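Local coordinates for protein MmoQ Response regulator (Methylococcus capsulatus, PDB 3LJX) that probably makes cyclic di-GMP from two GTP through the GGDEF domain of the full-length response regulator, this chain being the piece with the HDOD domain, at residues A48-G51 with R52-F56; V83-F86 with A87-L90. One frame throughout, in Å; residues are numbered along the deposited sequence.

Interaction 1 (A48-G51 with R52-F56)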
ATOM      1  N   ALA A  48       2.406   5.454  -4.848  1.00 25.09           N
ATOM      2  CA  ALA A  48       2.176   5.651  -6.288  1.00 25.40           C
ATOM      3  C   ALA A  48       3.306   5.066  -7.147  1.00 27.35           C
ATOM      4  O   ALA A  48       3.069   4.194  -7.994  1.00 27.44           O
ATOM      5  CB  ALA A  48       1.961   7.140  -6.630  1.00 22.89           C
ATOM      6  N   LEU A  49       4.534   5.538  -6.932  1.00 23.53           N
ATOM      7  CA  LEU A  49       5.650   5.123  -7.786  1.00 24.03           C
ATOM      8  C   LEU A  49       5.948   3.637  -7.624  1.00 23.09           C
ATOM      9  O   LEU A  49       6.319   2.959  -8.585  1.00 20.77           O
ATOM     10  CB  LEU A  49       6.906   5.962  -7.518  1.00 26.72           C
ATOM     11  CG  LEU A  49       8.081   5.708  -8.471  1.00 27.81           C
ATOM     12  CD1 LEU A  49       7.676   5.818  -9.962  1.00 23.04           C
ATOM     13  CD2 LEU A  49       9.204   6.654  -8.151  1.00 29.74           C
ATOM     14  N   THR A  50       5.766   3.131  -6.405  1.00 22.05           N
ATOM     15  CA  THR A  50       5.958   1.705  -6.136  1.00 24.28           C
ATOM     16  C   THR A  50       4.992   0.816  -6.924  1.00 22.05           C
ATOM     17  O   THR A  50       5.394  -0.192  -7.518  1.00 19.51           O
ATOM     18  CB  THR A  50       5.824   1.411  -4.654  1.00 23.67           C
ATOM     19  OG1 THR A  50       6.916   2.036  -3.962  1.00 24.46           O
ATOM     20  CG2 THR A  50       5.860  -0.073  -4.434  1.00 25.28           C
ATOM     21  N   GLY A  51       3.719   1.197  -6.927  1.00 21.93           N
ATOM     22  CA  GLY A  51       2.728   0.530  -7.757  1.00 23.68           C
ATOM     23  C   GLY A  51       3.079   0.508  -9.243  1.00 24.39           C
ATOM     24  O   GLY A  51       3.041  -0.559  -9.865  1.00 22.89           O
ATOM     25  N   ARG A  52       3.411   1.671  -9.817  1.00 23.32           N
ATOM     26  CA  ARG A  52       3.750   1.780 -11.241  0.50 23.49           C
ATOM     27  C   ARG A  52       4.880   0.832 -11.590  1.00 22.87           C
ATOM     28  O   ARG A  52       4.836   0.142 -12.600  1.00 20.29           O
ATOM     29  CB  ARG A  52       4.206   3.200 -11.605  0.50 25.59           C
ATOM     30  CG  ARG A  52       3.107   4.203 -11.908  0.50 29.76           C
ATOM     31  CD  ARG A  52       3.697   5.510 -12.493  0.50 31.57           C
ATOM     32  NE  ARG A  52       4.031   5.390 -13.917  0.50 35.41           N
ATOM     33  CZ  ARG A  52       4.448   6.398 -14.681  0.50 37.03           C
ATOM     34  NH1 ARG A  52       4.592   7.614 -14.164  0.50 39.73           N
ATOM     35  NH2 ARG A  52       4.720   6.194 -15.962  0.50 31.83           N
ATOM     36  N   ILE A  53       5.904   0.823 -10.740  1.00 20.59           N
ATOM     37  CA  ILE A  53       7.065  -0.031 -10.959  1.00 20.72           C
ATOM     38  C   ILE A  53       6.701  -1.516 -10.915  1.00 21.14           C
ATOM     39  O   ILE A  53       7.089  -2.272 -11.794  1.00 23.87           O
ATOM     40  CB  ILE A  53       8.204   0.305  -9.969  1.00 21.52           C
ATOM     41  CG1 ILE A  53       8.791   1.673 -10.332  1.00 22.55           C
ATOM     42  CG2 ILE A  53       9.297  -0.776 -10.011  1.00 14.97           C
ATOM     43  CD1 ILE A  53       9.589   2.318  -9.231  1.00 22.49           C
ATOM     44  N   LEU A  54       5.934  -1.927  -9.911  1.00 23.16           N
ATOM     45  CA  LEU A  54       5.516  -3.324  -9.815  1.00 24.10           C
ATOM     46  C   LEU A  54       4.702  -3.701 -11.039  1.00 21.86           C
ATOM     47  O   LEU A  54       4.846  -4.784 -11.599  1.00 23.19           O
ATOM     48  CB  LEU A  54       4.669  -3.555  -8.561  1.00 21.56           C
ATOM     49  CG  LEU A  54       5.399  -3.471  -7.227  1.00 26.32           C
ATOM     50  CD1 LEU A  54       4.439  -3.792  -6.087  1.00 29.18           C
ATOM     51  CD2 LEU A  54       6.627  -4.393  -7.208  1.00 25.59           C
ATOM     52  N   ARG A  55       3.842  -2.789 -11.450  1.00 15.42           N
ATOM     53  CA  ARG A  55       2.952  -3.057 -12.559  1.00 20.71           C
ATOM     54  C   ARG A  55       3.733  -3.217 -13.866  1.00 24.12           C
ATOM     55  O   ARG A  55       3.432  -4.085 -14.704  1.00 18.73           O
ATOM     56  CB  ARG A  55       1.966  -1.912 -12.678  1.00 24.31           C
ATOM     57  CG  ARG A  55       1.109  -1.971 -13.907  1.00 34.98           C
ATOM     58  CD  ARG A  55       0.011  -0.946 -13.798  1.00 46.03           C
ATOM     59  NE  ARG A  55      -0.550  -0.647 -15.100  1.00 60.78           N
ATOM     60  CZ  ARG A  55      -0.262   0.442 -15.799  1.00 69.13           C
ATOM     61  NH1 ARG A  55       0.577   1.350 -15.306  1.00 67.02           N
ATOM     62  NH2 ARG A  55      -0.825   0.623 -16.986  1.00 73.37           N
ATOM     63  N   PHE A  56       4.733  -2.364 -14.038  1.00 24.11           N
ATOM     64  CA  PHE A  56       5.588  -2.446 -15.206  1.00 27.88           C
ATOM     65  C   PHE A  56       6.314  -3.790 -15.178  1.00 26.67           C
ATOM     66  O   PHE A  56       6.327  -4.519 -16.172  1.00 22.94           O
ATOM     67  CB  PHE A  56       6.584  -1.277 -15.211  1.00 25.62           C
ATOM     68  CG  PHE A  56       7.668  -1.397 -16.248  1.00 25.18           C
ATOM     69  CD1 PHE A  56       8.949  -1.798 -15.891  1.00 25.09           C
ATOM     70  CD2 PHE A  56       7.414  -1.084 -17.578  1.00 29.68           C
ATOM     71  CE1 PHE A  56       9.958  -1.895 -16.843  1.00 24.01           C
ATOM     72  CE2 PHE A  56       8.424  -1.181 -18.540  1.00 29.39           C
ATOM     73  CZ  PHE A  56       9.693  -1.591 -18.170  1.00 23.67           C
TER

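Interaction 2 (V83-F86 with A87-L90)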
ATOM      1  N   VAL A  83      14.030   1.143 -14.102  1.00 24.15           N
ATOM      2  CA  VAL A  83      13.383   1.621 -12.894  1.00 26.86           C
ATOM      3  C   VAL A  83      13.699   3.102 -12.695  1.00 33.93           C
ATOM      4  O   VAL A  83      12.838   3.884 -12.264  1.00 35.78           O
ATOM      5  CB  VAL A  83      13.787   0.788 -11.663  1.00 25.39           C
ATOM      6  CG1 VAL A  83      13.436   1.521 -10.370  1.00 15.91           C
ATOM      7  CG2 VAL A  83      13.126  -0.594 -11.735  1.00 23.80           C
ATOM      8  N   ARG A  84      14.926   3.491 -13.034  1.00 30.50           N
ATOM      9  CA  ARG A  84      15.331   4.889 -12.924  1.00 30.94           C
ATOM     10  C   ARG A  84      14.447   5.801 -13.787  1.00 31.19           C
ATOM     11  O   ARG A  84      14.049   6.892 -13.356  1.00 28.53           O
ATOM     12  CB  ARG A  84      16.803   5.064 -13.289  1.00 33.58           C
ATOM     13  CG  ARG A  84      17.319   6.463 -13.004  1.00 36.41           C
ATOM     14  CD  ARG A  84      18.558   6.776 -13.820  1.00 39.62           C
ATOM     15  NE  ARG A  84      19.765   6.744 -13.012  1.00 45.72           N
ATOM     16  CZ  ARG A  84      20.654   5.760 -13.046  1.00 55.01           C
ATOM     17  NH1 ARG A  84      20.468   4.722 -13.864  1.00 57.35           N
ATOM     18  NH2 ARG A  84      21.729   5.823 -12.267  1.00 54.84           N
ATOM     19  N   GLN A  85      14.123   5.349 -14.995  1.00 27.81           N
ATOM     20  CA  GLN A  85      13.198   6.085 -15.859  1.00 27.00           C
ATOM     21  C   GLN A  85      11.879   6.425 -15.144  1.00 29.27           C
ATOM     22  O   GLN A  85      11.353   7.529 -15.293  1.00 28.57           O
ATOM     23  CB  GLN A  85      12.910   5.293 -17.142  1.00 23.11           C
ATOM     24  CG  GLN A  85      14.105   5.199 -18.087  1.00 28.53           C
ATOM     25  CD  GLN A  85      14.424   6.528 -18.730  1.00 25.16           C
ATOM     26  OE1 GLN A  85      13.531   7.203 -19.246  1.00 23.05           O
ATOM     27  NE2 GLN A  85      15.700   6.917 -18.707  1.00 23.26           N
ATOM     28  N   PHE A  86      11.334   5.475 -14.385  1.00 23.77           N
ATOM     29  CA  PHE A  86      10.080   5.721 -13.681  1.00 23.66           C
ATOM     30  C   PHE A  86      10.290   6.765 -12.597  1.00 28.77           C
ATOM     31  O   PHE A  86       9.441   7.650 -12.389  1.00 30.60           O
ATOM     32  CB  PHE A  86       9.526   4.426 -13.085  1.00 22.59           C
ATOM     33  CG  PHE A  86       8.801   3.583 -14.086  1.00 24.76           C
ATOM     34  CD1 PHE A  86       7.455   3.791 -14.335  1.00 25.07           C
ATOM     35  CD2 PHE A  86       9.472   2.607 -14.808  1.00 24.12           C
ATOM     36  CE1 PHE A  86       6.778   3.023 -15.276  1.00 28.57           C
ATOM     37  CE2 PHE A  86       8.806   1.838 -15.759  1.00 26.58           C
ATOM     38  CZ  PHE A  86       7.456   2.048 -15.995  1.00 27.10           C
ATOM     39  N   ALA A  87      11.426   6.663 -11.909  1.00 25.80           N
ATOM     40  CA  ALA A  87      11.800   7.653 -10.895  1.00 26.30           C
ATOM     41  C   ALA A  87      11.977   9.065 -11.478  1.00 31.11           C
ATOM     42  O   ALA A  87      11.504  10.045 -10.897  1.00 31.56           O
ATOM     43  CB  ALA A  87      13.043   7.210 -10.140  1.00 19.71           C
ATOM     44  N   LEU A  88      12.631   9.168 -12.634  1.00 32.58           N
ATOM     45  CA  LEU A  88      12.827  10.469 -13.276  1.00 30.23           C
ATOM     46  C   LEU A  88      11.516  10.991 -13.831  1.00 32.18           C
ATOM     47  O   LEU A  88      11.400  12.174 -14.141  1.00 30.97           O
ATOM     48  CB  LEU A  88      13.838  10.374 -14.422  1.00 34.19           C
ATOM     49  CG  LEU A  88      15.273   9.982 -14.072  1.00 35.43           C
ATOM     50  CD1 LEU A  88      16.029   9.585 -15.335  1.00 37.87           C
ATOM     51  CD2 LEU A  88      15.985  11.104 -13.330  1.00 29.12           C
ATOM     52  N   SER A  89      10.523  10.120 -13.977  1.00 30.61           N
ATOM     53  CA  SER A  89       9.270  10.565 -14.588  1.00 33.24           C
ATOM     54  C   SER A  89       8.500  11.503 -13.662  1.00 39.14           C
ATOM     55  O   SER A  89       7.644  12.251 -14.114  1.00 42.46           O
ATOM     56  CB  SER A  89       8.390   9.388 -15.020  1.00 28.50           C
ATOM     57  OG  SER A  89       7.765   8.798 -13.897  1.00 40.50           O
ATOM     58  N   LEU A  90       8.806  11.475 -12.367  1.00 44.02           N
ATOM     59  CA  LEU A  90       8.138  12.379 -11.433  1.00 49.46           C
ATOM     60  C   LEU A  90       8.366  13.848 -11.822  1.00 58.41           C
ATOM     61  O   LEU A  90       7.526  14.704 -11.540  1.00 60.01           O
ATOM     62  CB  LEU A  90       8.582  12.125  -9.987  1.00 39.48           C
ATOM     63  CG  LEU A  90       8.350  10.718  -9.438  1.00 33.51           C
ATOM     64  CD1 LEU A  90       8.963  10.609  -8.068  1.00 28.45           C
ATOM     65  CD2 LEU A  90       6.866  10.352  -9.412  1.00 29.17           C
TER

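Interaction 1 (A48-G51 with R52-F56)
The flat carbonyl group of Leu-49 is approached by Ile-53 with both backbone and side chain. The amide N of Ile-53 bonds to Leu-49 O at 3.1 Å, while CG1 of Ile-53 packs against the same oxygen at 3.3 Å. The flat ends of Arg-52 and Phe-56 turn away from 48-51: in the conformer described, NE of Arg-52 forms a salt bridge with Asp-13, and the Phe-56 ring meets that of Phe-86. The aliphatic part of Arg-52 stays close to the helix, its CG 3.9 Å from Ala-48 O.

Leu-49 has CG anti to its backbone N (chi1 -173°), which brings its branch point within 3.8 Å of Ile-53 CD1, the two side chains crossing at a slant. One residue further along, CG of Leu-54 rests 3.3 Å from Thr-50 O. The hydroxyl of Thr-50 is taken up by the backbone oxygen of Asp-46.

The backbone evidence is regular: Arg-52 N reaches Ala-48 O with an N-H...O angle of 169°, and Leu-54 N and Arg-55 N bond to Thr-50 O and Gly-51 O. Four consecutive bonds of this i to i+4 kind define an alpha-helix, here helix 47-58 of the all-helical HDOD domain, whose contact residues are mostly buried.

Interaction 2 (V83-F86 with A87-L90)
Phe-86 O is held by two donors of one residue, Ser-89. The hydroxyl OG of Ser-89 donates to Phe-86 O at 2.5 Å, a short separation whose exact value should be read cautiously at 2.3 Å resolution. The backbone N of Ser-89 adds a weak bond to Phe-86 O, with an N-H...O angle of only 137°. The serine torsion explains the first bond: with chi1 at 76°, OG sits between the backbone N and the carbonyl carbon, a position that turns it back toward the carbonyl of Phe-86. The hydroxyl meets the oxygen at a C=O...OG angle of 132°, well to one side of the carbonyl direction. Such a bond from a serine hydroxyl to the carbonyl three residues earlier is a familiar way for a helical turn to satisfy the side chain locally. An alanine here would keep the weak amide bond but would probably leave Phe-86 O without its hydroxyl donor and the turn less firmly tied.

Earlier in the segment the pattern is that of an alpha-helix: Ala-87 N bonds to Val-83 O at 3.1 Å, and Leu-88 N to Arg-84 O at 2.8 Å. Arg-84 and Leu-88 run alongside each other and point the same way, CD of Arg-84 4.1 Å from CD1 of Leu-88. CG of Leu-88 also lies 3.4 Å from Arg-84 O, so the leucine packs on the carbonyl its own amide uses.

Around this turn, Ala-87 and Leu-90 pack on helix 19-29, to which NE of Arg-84 adds a weak bond at Ala-29 O. Val-83 touches helix 71-78, and the Phe-86 side chain packs on Leu-49, Arg-52 and Ile-53 of helix 47-58.

In the fold
Interactions 1 and 2 belong to two helices of one HDOD domain, and their centres lie about 10 Å apart. The helices meet largely around Phe-86, with Ile-53 also touching Val-83; CZ of Phe-86 comes within 3.5 Å of CG of Phe-56, the ring planes inclined at about 55°. The opposite end of interaction 1 also takes part: Leu-49 CD1 lies 3.5 Å from Phe-86 O, the oxygen that Ser-89 grips. Arg-52 passes beside the Phe-86 ring, although it was modelled in two conformers and its exact placing is less certain. From contact centre to chain centre is about 11 Å for interaction 1 and 19 Å for interaction 2, so interaction 1 lies deeper, and the two join by plain packing.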